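Local structure of tail fiber protein (Acinetobacter phage AM24, 5W5P) at residues A[386-391]-A[411-416]; A[415-420]-A[438-443]. The protein probably recognises, and may degrade, the capsular polysaccharide of its Acinetobacter baumannii host as a trimeric tailspike built around a parallel beta-helix. All blocks are in the same frame, centred on the assembly; numbering follows the deposited sequence.

In the fold
Both contacts lie at the C-terminal end of the parallel beta-helix of this tailspike, where the last coils give way to the antiparallel sheets of the C-terminal part. The centres of contacts 1 and 2 are about 8 Å apart. Contact 1 comes first along the chain, pairing residues 386-391 with 411-416; contact 2 takes up the chain at 415 and joins 415-420 to 438-443, so Ala415 and Tyr416 belong to both. The segment 415-420 is also tied back to 386-391 by probable backbone hydrogen bonds from Asp388 N to Arg417 O and from Val389 N to Met418 O. These bonds join neighbouring coils of the solenoid, and segment 438-443 itself reaches the third subunit.

Contact 1 of 2, residues A[386-391]-A[411-416]; sequences YADVKF and NWTNAY
Thr413 OG1 takes part in two hydrogen bonds: it donates to Asp388 OD2 at 2.5 Å and accepts from the backbone N of Ala415 at 3.2 Å. The second bond is nearly straight, with an N-H...acceptor angle of 168°, and defines an ST turn where the chain leaves strand 412-413. A first torsion of -167° sets the hydroxyl anti to the backbone N of Thr413 and beside its carbonyl carbon, and it meets the syn lone pair of OD2. The other carboxylate oxygen is held from its own segment: Tyr386 OH donates to Asp388 OD1 over 2.8 Å, arriving on the anti side and 23° out of the carboxylate plane. With a bond to each oxygen, the rotation of this buried carboxylate is probably fixed, and the two donors would stabilise its negative charge. The Tyr386 ring completes the arrangement by an apolar contact, CE2 lying 3.4 Å from Ala415 CB, while the same methyl is 3.9 Å from Asp388 OD1. Asp388 also packs on Phe374 of strand 365-375, and Thr413 on Phe432 of strand 431-432. Strand 389-390 is the outermost strand of one parallel sheet within the chain, whereas 412-413 runs parallel to 365-375 and 431-432 in neighbouring coils, so the contact joins two faces of the beta-helix near its C-terminal end.

Contact 2 of 2, residues A[415-420]-A[438-443]; sequences AYRMWS and RRHQAP
A 3-10 turn, 438-440, beyond the last paired strands of the beta-helix packs on the loop 415-420. The guanidinium of Arg439 lies flat on the Tyr416 ring, centres 3.9 Å apart and planes at 7°, a cation-pi stack. Arg439 CD adds a CH-pi contact to the same face, and the bend at chi3 (-44°) turns the guanidinium beyond it onto the ring. Arg439 NH1 also donates to Tyr416 O at 2.8 Å, within the guanidinium plane and on a carbonyl lone pair, which, with the stack, probably fixes the rotation of the group. Arg417 answers in the other direction, gripping Arg439 O side-on: NE donates at 3.1 Å and NH2 at 2.9 Å, both from the same face of the carbonyl plane. His440 is held at its NE2, which accepts from Met418 N at 2.9 Å in an almost straight bond (174°), so NE2 acts as the unprotonated nitrogen; ND1 donates to Ala437 O. Arg417 CG makes a CH-pi contact over one face of the imidazole, toward its rim, while the CD2 edge of His440 points at the face of Trp419 in an edge-to-face pair, the centroids of the imidazole and the six-membered indole ring 4.5 Å apart. A water bridges Trp419 NE1 and His440 O. Ala442 CB meets the indole edge at CZ2 and, like Trp419, touches Gln427 of strand 427-428; Trp419 stacks further on Phe408 of strand 407-409, and Arg438 forms a salt bridge to Asp454 in strand 451-461 of the third subunit, placing the turn beside a neighbour's C-terminal sheet.

Contact 1 of 2, residues A[386-391]-A[411-416]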
ATOM      1  N   TYR A 386      21.523  10.240  16.279  1.00 41.49           N
ATOM      2  CA  TYR A 386      20.689   9.243  15.623  1.00 39.72           C
ATOM      3  C   TYR A 386      19.423   9.880  15.063  1.00 41.47           C
ATOM      4  O   TYR A 386      18.817  10.751  15.696  1.00 43.50           O
ATOM      5  CB  TYR A 386      20.302   8.115  16.590  1.00 41.17           C
ATOM      6  CG  TYR A 386      19.383   7.097  15.946  1.00 40.32           C
ATOM      7  CD1 TYR A 386      19.901   5.989  15.290  1.00 40.83           C
ATOM      8  CD2 TYR A 386      18.004   7.259  15.966  1.00 38.04           C
ATOM      9  CE1 TYR A 386      19.072   5.067  14.677  1.00 39.05           C
ATOM     10  CE2 TYR A 386      17.172   6.348  15.353  1.00 39.06           C
ATOM     11  CZ  TYR A 386      17.710   5.251  14.712  1.00 37.88           C
ATOM     12  OH  TYR A 386      16.873   4.344  14.103  1.00 39.12           O
ATOM     13  N   ALA A 387      19.018   9.426  13.879  1.00 41.29           N
ATOM     14  CA  ALA A 387      17.702   9.720  13.331  1.00 39.86           C
ATOM     15  C   ALA A 387      17.245   8.503  12.542  1.00 41.60           C
ATOM     16  O   ALA A 387      18.059   7.855  11.886  1.00 42.82           O
ATOM     17  CB  ALA A 387      17.716  10.963  12.436  1.00 36.66           C
ATOM     18  N   ASP A 388      15.948   8.192  12.615  1.00 41.31           N
ATOM     19  CA  ASP A 388      15.440   7.014  11.915  1.00 37.75           C
ATOM     20  C   ASP A 388      15.726   7.089  10.417  1.00 39.18           C
ATOM     21  O   ASP A 388      16.129   6.092   9.807  1.00 38.94           O
ATOM     22  CB  ASP A 388      13.940   6.846  12.169  1.00 37.56           C
ATOM     23  CG  ASP A 388      13.630   6.398  13.591  1.00 38.80           C
ATOM     24  OD1 ASP A 388      14.266   5.438  14.076  1.00 39.18           O
ATOM     25  OD2 ASP A 388      12.739   7.004  14.226  1.00 39.30           O
ATOM     26  N   VAL A 389      15.543   8.262   9.812  1.00 40.67           N
ATOM     27  CA  VAL A 389      15.754   8.475   8.379  1.00 38.63           C
ATOM     28  C   VAL A 389      16.718   9.648   8.226  1.00 39.19           C
ATOM     29  O   VAL A 389      16.375  10.784   8.575  1.00 41.70           O
ATOM     30  CB  VAL A 389      14.438   8.751   7.637  1.00 40.21           C
ATOM     31  CG1 VAL A 389      14.678   8.893   6.138  1.00 38.76           C
ATOM     32  CG2 VAL A 389      13.407   7.656   7.930  1.00 33.52           C
ATOM     33  N   LYS A 390      17.915   9.384   7.704  1.00 42.27           N
ATOM     34  CA  LYS A 390      18.967  10.391   7.586  1.00 43.04           C
ATOM     35  C   LYS A 390      19.128  10.838   6.138  1.00 41.83           C
ATOM     36  O   LYS A 390      19.259  10.002   5.234  1.00 39.89           O
ATOM     37  CB  LYS A 390      20.302   9.860   8.109  1.00 41.26           C
ATOM     38  CG  LYS A 390      20.600  10.277   9.530  1.00 42.66           C
ATOM     39  CD  LYS A 390      21.990   9.856   9.961  1.00 42.77           C
ATOM     40  CE  LYS A 390      22.186  10.134  11.439  1.00 41.13           C
ATOM     41  NZ  LYS A 390      23.428   9.525  11.958  1.00 43.91           N
ATOM     42  N   PHE A 391      19.143  12.152   5.931  1.00 40.07           N
ATOM     43  CA  PHE A 391      19.304  12.742   4.608  1.00 40.00           C
ATOM     44  C   PHE A 391      19.506  14.245   4.770  1.00 42.68           C
ATOM     45  O   PHE A 391      19.276  14.813   5.842  1.00 41.67           O
ATOM     46  CB  PHE A 391      18.097  12.451   3.707  1.00 39.79           C
ATOM     47  CG  PHE A 391      16.800  13.019   4.217  1.00 38.51           C
ATOM     48  CD1 PHE A 391      16.009  12.298   5.095  1.00 42.04           C
ATOM     49  CD2 PHE A 391      16.367  14.273   3.810  1.00 40.21           C
ATOM     50  CE1 PHE A 391      14.810  12.822   5.561  1.00 43.57           C
ATOM     51  CE2 PHE A 391      15.173  14.801   4.273  1.00 35.04           C
ATOM     52  CZ  PHE A 391      14.394  14.074   5.148  1.00 40.07           C
ATOM     53  N   ASN A 411       3.539   8.130  11.448  1.00 39.58           N
ATOM     54  CA  ASN A 411       4.568   7.214  11.919  1.00 36.22           C
ATOM     55  C   ASN A 411       4.696   7.279  13.439  1.00 39.35           C
ATOM     56  O   ASN A 411       4.198   8.198  14.089  1.00 46.51           O
ATOM     57  CB  ASN A 411       5.920   7.533  11.276  1.00 33.98           C
ATOM     58  CG  ASN A 411       5.853   7.551   9.760  1.00 40.09           C
ATOM     59  OD1 ASN A 411       5.925   6.502   9.111  1.00 39.22           O
ATOM     60  ND2 ASN A 411       5.710   8.748   9.183  1.00 41.81           N
ATOM     61  N   TRP A 412       5.385   6.287  14.000  1.00 39.55           N
ATOM     62  CA  TRP A 412       5.595   6.171  15.439  1.00 40.32           C
ATOM     63  C   TRP A 412       7.058   5.857  15.700  1.00 41.38           C
ATOM     64  O   TRP A 412       7.588   4.876  15.167  1.00 40.69           O
ATOM     65  CB  TRP A 412       4.718   5.068  16.051  1.00 41.30           C
ATOM     66  CG  TRP A 412       4.716   5.035  17.557  1.00 41.28           C
ATOM     67  CD1 TRP A 412       3.730   5.498  18.380  1.00 42.40           C
ATOM     68  CD2 TRP A 412       5.739   4.504  18.418  1.00 41.47           C
ATOM     69  NE1 TRP A 412       4.076   5.295  19.694  1.00 44.54           N
ATOM     70  CE2 TRP A 412       5.302   4.688  19.745  1.00 41.31           C
ATOM     71  CE3 TRP A 412       6.981   3.899  18.195  1.00 36.14           C
ATOM     72  CZ2 TRP A 412       6.062   4.287  20.844  1.00 39.60           C
ATOM     73  CZ3 TRP A 412       7.738   3.508  19.286  1.00 36.79           C
ATOM     74  CH2 TRP A 412       7.276   3.703  20.595  1.00 38.73           C
ATOM     75  N   THR A 413       7.699   6.670  16.536  1.00 41.23           N
ATOM     76  CA  THR A 413       9.077   6.427  16.931  1.00 41.19           C
ATOM     77  C   THR A 413       9.222   6.663  18.427  1.00 42.15           C
ATOM     78  O   THR A 413       8.395   7.323  19.058  1.00 44.05           O
ATOM     79  CB  THR A 413      10.065   7.319  16.159  1.00 39.44           C
ATOM     80  OG1 THR A 413      11.402   6.841  16.352  1.00 41.46           O
ATOM     81  CG2 THR A 413       9.977   8.771  16.635  1.00 37.32           C
ATOM     82  N   ASN A 414      10.282   6.084  18.994  1.00 39.51           N
ATOM     83  CA  ASN A 414      10.717   6.406  20.346  1.00 39.68           C
ATOM     84  C   ASN A 414      12.215   6.671  20.372  1.00 42.54           C
ATOM     85  O   ASN A 414      12.839   6.604  21.436  1.00 39.62           O
ATOM     86  CB  ASN A 414      10.337   5.302  21.339  1.00 39.64           C
ATOM     87  CG  ASN A 414      11.022   3.975  21.045  1.00 42.62           C
ATOM     88  OD1 ASN A 414      11.649   3.791  20.001  1.00 42.37           O
ATOM     89  ND2 ASN A 414      10.887   3.034  21.970  1.00 38.82           N
ATOM     90  N   ALA A 415      12.798   6.957  19.215  1.00 37.35           N
ATOM     91  CA  ALA A 415      14.207   7.276  19.104  1.00 37.74           C
ATOM     92  C   ALA A 415      14.412   8.767  19.358  1.00 46.46           C
ATOM     93  O   ALA A 415      13.461   9.529  19.545  1.00 37.44           O
ATOM     94  CB  ALA A 415      14.732   6.864  17.730  1.00 39.13           C
ATOM     95  N   TYR A 416      15.674   9.194  19.372  1.00 43.14           N
ATOM     96  CA  TYR A 416      15.948  10.611  19.565  1.00 41.01           C
ATOM     97  C   TYR A 416      15.298  11.447  18.469  1.00 42.64           C
ATOM     98  O   TYR A 416      14.676  12.480  18.750  1.00 37.39           O
ATOM     99  CB  TYR A 416      17.452  10.862  19.615  1.00 41.16           C
ATOM    100  CG  TYR A 416      17.774  12.241  20.125  1.00 44.62           C
ATOM    101  CD1 TYR A 416      17.679  12.537  21.478  1.00 47.61           C
ATOM    102  CD2 TYR A 416      18.148  13.255  19.257  1.00 43.57           C
ATOM    103  CE1 TYR A 416      17.959  13.805  21.955  1.00 46.92           C
ATOM    104  CE2 TYR A 416      18.427  14.529  19.725  1.00 44.96           C
ATOM    105  CZ  TYR A 416      18.330  14.794  21.075  1.00 47.21           C
ATOM    106  OH  TYR A 416      18.610  16.051  21.550  1.00 52.61           O
TER

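Contact 2 of 2, residues A[415-420]-A[438-443]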
ATOM      1  N   ALA A 415      12.798   6.957  19.215  1.00 37.35           N
ATOM      2  CA  ALA A 415      14.207   7.276  19.104  1.00 37.74           C
ATOM      3  C   ALA A 415      14.412   8.767  19.358  1.00 46.46           C
ATOM      4  O   ALA A 415      13.461   9.529  19.545  1.00 37.44           O
ATOM      5  CB  ALA A 415      14.732   6.864  17.730  1.00 39.13           C
ATOM      6  N   TYR A 416      15.674   9.194  19.372  1.00 43.14           N
ATOM      7  CA  TYR A 416      15.948  10.611  19.565  1.00 41.01           C
ATOM      8  C   TYR A 416      15.298  11.447  18.469  1.00 42.64           C
ATOM      9  O   TYR A 416      14.676  12.480  18.750  1.00 37.39           O
ATOM     10  CB  TYR A 416      17.452  10.862  19.615  1.00 41.16           C
ATOM     11  CG  TYR A 416      17.774  12.241  20.125  1.00 44.62           C
ATOM     12  CD1 TYR A 416      17.679  12.537  21.478  1.00 47.61           C
ATOM     13  CD2 TYR A 416      18.148  13.255  19.257  1.00 43.57           C
ATOM     14  CE1 TYR A 416      17.959  13.805  21.955  1.00 46.92           C
ATOM     15  CE2 TYR A 416      18.427  14.529  19.725  1.00 44.96           C
ATOM     16  CZ  TYR A 416      18.330  14.794  21.075  1.00 47.21           C
ATOM     17  OH  TYR A 416      18.610  16.051  21.550  1.00 52.61           O
ATOM     18  N   ARG A 417      15.407  11.004  17.219  1.00 37.13           N
ATOM     19  CA  ARG A 417      14.818  11.725  16.104  1.00 36.46           C
ATOM     20  C   ARG A 417      14.275  10.738  15.083  1.00 44.34           C
ATOM     21  O   ARG A 417      14.779   9.620  14.938  1.00 36.16           O
ATOM     22  CB  ARG A 417      15.835  12.653  15.436  1.00 36.63           C
ATOM     23  CG  ARG A 417      15.911  14.039  16.061  1.00 48.03           C
ATOM     24  CD  ARG A 417      16.706  14.987  15.181  1.00 47.63           C
ATOM     25  NE  ARG A 417      16.770  16.327  15.748  1.00 49.04           N
ATOM     26  CZ  ARG A 417      17.768  16.776  16.501  1.00 50.62           C
ATOM     27  NH1 ARG A 417      18.802  15.989  16.780  1.00 54.52           N
ATOM     28  NH2 ARG A 417      17.733  18.012  16.972  1.00 44.19           N
HETATM   29  N   MSE A 418      13.245  11.172  14.369  1.00 43.14           N
HETATM   30  CA  MSE A 418      12.698  10.377  13.284  1.00 43.84           C
HETATM   31  C   MSE A 418      13.378  10.721  11.958  1.00 43.07           C
HETATM   32  O   MSE A 418      13.482   9.869  11.070  1.00 42.60           O
HETATM   33  CB  MSE A 418      11.191  10.577  13.178  1.00 44.50           C
HETATM   34  CG  MSE A 418      10.509   9.518  12.330  1.00 50.34           C
HETATM   35 SE   MSE A 418       8.641   9.931  11.992  1.00 48.72          SE
HETATM   36  CE  MSE A 418       7.950   9.687  13.803  1.00 51.17           C
ATOM     37  N   TRP A 419      13.846  11.965  11.832  1.00 38.88           N
ATOM     38  CA  TRP A 419      14.525  12.407  10.621  1.00 37.88           C
ATOM     39  C   TRP A 419      15.558  13.467  10.983  1.00 40.33           C
ATOM     40  O   TRP A 419      15.549  14.027  12.083  1.00 35.57           O
ATOM     41  CB  TRP A 419      13.527  12.937   9.581  1.00 34.28           C
ATOM     42  CG  TRP A 419      12.722  14.119  10.036  1.00 38.53           C
ATOM     43  CD1 TRP A 419      13.131  15.421  10.079  1.00 39.70           C
ATOM     44  CD2 TRP A 419      11.368  14.111  10.507  1.00 37.63           C
ATOM     45  NE1 TRP A 419      12.119  16.219  10.544  1.00 41.54           N
ATOM     46  CE2 TRP A 419      11.026  15.440  10.817  1.00 38.81           C
ATOM     47  CE3 TRP A 419      10.414  13.108  10.697  1.00 36.96           C
ATOM     48  CZ2 TRP A 419       9.770  15.793  11.307  1.00 38.36           C
ATOM     49  CZ3 TRP A 419       9.172  13.460  11.186  1.00 35.65           C
ATOM     50  CH2 TRP A 419       8.860  14.790  11.482  1.00 37.91           C
ATOM     51  N   SER A 420      16.463  13.728  10.039  1.00 40.52           N
ATOM     52  CA  SER A 420      17.470  14.765  10.232  1.00 43.66           C
ATOM     53  C   SER A 420      16.798  16.111  10.466  1.00 46.82           C
ATOM     54  O   SER A 420      15.911  16.515   9.707  1.00 47.14           O
ATOM     55  CB  SER A 420      18.395  14.843   9.017  1.00 40.49           C
ATOM     56  OG  SER A 420      19.107  13.638   8.821  1.00 39.70           O
ATOM     57  N   ARG A 438       9.304  19.203  18.386  1.00 46.85           N
ATOM     58  CA  ARG A 438      10.009  20.466  18.187  1.00 50.53           C
ATOM     59  C   ARG A 438      11.480  20.250  17.851  1.00 51.44           C
ATOM     60  O   ARG A 438      12.059  21.015  17.073  1.00 54.51           O
ATOM     61  CB  ARG A 438       9.863  21.340  19.434  1.00 53.50           C
ATOM     62  CG  ARG A 438      10.324  22.771  19.240  1.00 56.90           C
ATOM     63  CD  ARG A 438      10.170  23.589  20.511  1.00 59.62           C
ATOM     64  NE  ARG A 438       8.773  23.787  20.887  1.00 61.36           N
ATOM     65  CZ  ARG A 438       7.977  24.687  20.320  1.00 60.05           C
ATOM     66  NH1 ARG A 438       8.443  25.458  19.345  1.00 60.93           N
ATOM     67  NH2 ARG A 438       6.717  24.811  20.720  1.00 57.34           N
ATOM     68  N   ARG A 439      12.089  19.205  18.415  1.00 48.38           N
ATOM     69  CA  ARG A 439      13.496  18.892  18.191  1.00 46.93           C
ATOM     70  C   ARG A 439      13.818  18.637  16.720  1.00 44.63           C
ATOM     71  O   ARG A 439      14.977  18.781  16.308  1.00 40.98           O
ATOM     72  CB  ARG A 439      13.856  17.683  19.065  1.00 52.81           C
ATOM     73  CG  ARG A 439      14.987  16.795  18.584  1.00 53.75           C
ATOM     74  CD  ARG A 439      15.041  15.518  19.402  1.00 52.79           C
ATOM     75  NE  ARG A 439      14.874  15.772  20.832  1.00 55.37           N
ATOM     76  CZ  ARG A 439      14.607  14.832  21.733  1.00 60.70           C
ATOM     77  NH1 ARG A 439      14.478  13.563  21.365  1.00 63.93           N
ATOM     78  NH2 ARG A 439      14.473  15.157  23.009  1.00 62.03           N
ATOM     79  N   HIS A 440      12.821  18.282  15.912  1.00 47.22           N
ATOM     80  CA  HIS A 440      13.047  18.032  14.495  1.00 46.83           C
ATOM     81  C   HIS A 440      13.166  19.308  13.672  1.00 43.20           C
ATOM     82  O   HIS A 440      13.520  19.225  12.491  1.00 37.64           O
ATOM     83  CB  HIS A 440      11.925  17.154  13.936  1.00 46.11           C
ATOM     84  CG  HIS A 440      11.850  15.801  14.575  1.00 49.27           C
ATOM     85  ND1 HIS A 440      11.456  15.617  15.883  1.00 48.80           N
ATOM     86  CD2 HIS A 440      12.148  14.572  14.093  1.00 48.21           C
ATOM     87  CE1 HIS A 440      11.507  14.329  16.177  1.00 49.04           C
ATOM     88  NE2 HIS A 440      11.920  13.673  15.108  1.00 48.87           N
ATOM     89  N   GLN A 441      12.891  20.471  14.271  1.00 45.75           N
ATOM     90  CA  GLN A 441      12.916  21.766  13.579  1.00 47.99           C
ATOM     91  C   GLN A 441      12.018  21.757  12.345  1.00 46.77           C
ATOM     92  O   GLN A 441      12.381  22.272  11.287  1.00 44.76           O
ATOM     93  CB  GLN A 441      14.342  22.175  13.200  1.00 50.73           C
ATOM     94  CG  GLN A 441      15.392  21.894  14.253  1.00 52.95           C
ATOM     95  CD  GLN A 441      15.123  22.621  15.544  1.00 59.58           C
ATOM     96  OE1 GLN A 441      14.653  23.759  15.541  1.00 65.32           O
ATOM     97  NE2 GLN A 441      15.423  21.970  16.665  1.00 63.04           N
ATOM     98  N   ALA A 442      10.840  21.159  12.474  1.00 48.48           N
ATOM     99  CA  ALA A 442       9.959  21.056  11.325  1.00 44.10           C
ATOM    100  C   ALA A 442       8.687  21.868  11.546  1.00 41.62           C
ATOM    101  O   ALA A 442       8.249  22.050  12.686  1.00 43.53           O
ATOM    102  CB  ALA A 442       9.589  19.594  11.042  1.00 37.80           C
ATOM    103  N   PRO A 443       8.074  22.378  10.479  1.00 39.91           N
ATOM    104  CA  PRO A 443       6.799  23.086  10.640  1.00 38.53           C
ATOM    105  C   PRO A 443       5.730  22.179  11.230  1.00 38.63           C
ATOM    106  O   PRO A 443       5.731  20.962  11.031  1.00 36.31           O
ATOM    107  CB  PRO A 443       6.442  23.513   9.208  1.00 36.51           C
ATOM    108  CG  PRO A 443       7.744  23.519   8.472  1.00 37.92           C
ATOM    109  CD  PRO A 443       8.555  22.410   9.085  1.00 39.85           C
TER
HETATM  110  O   HOH W   1      12.384  19.181   9.573  1.00 37.96           O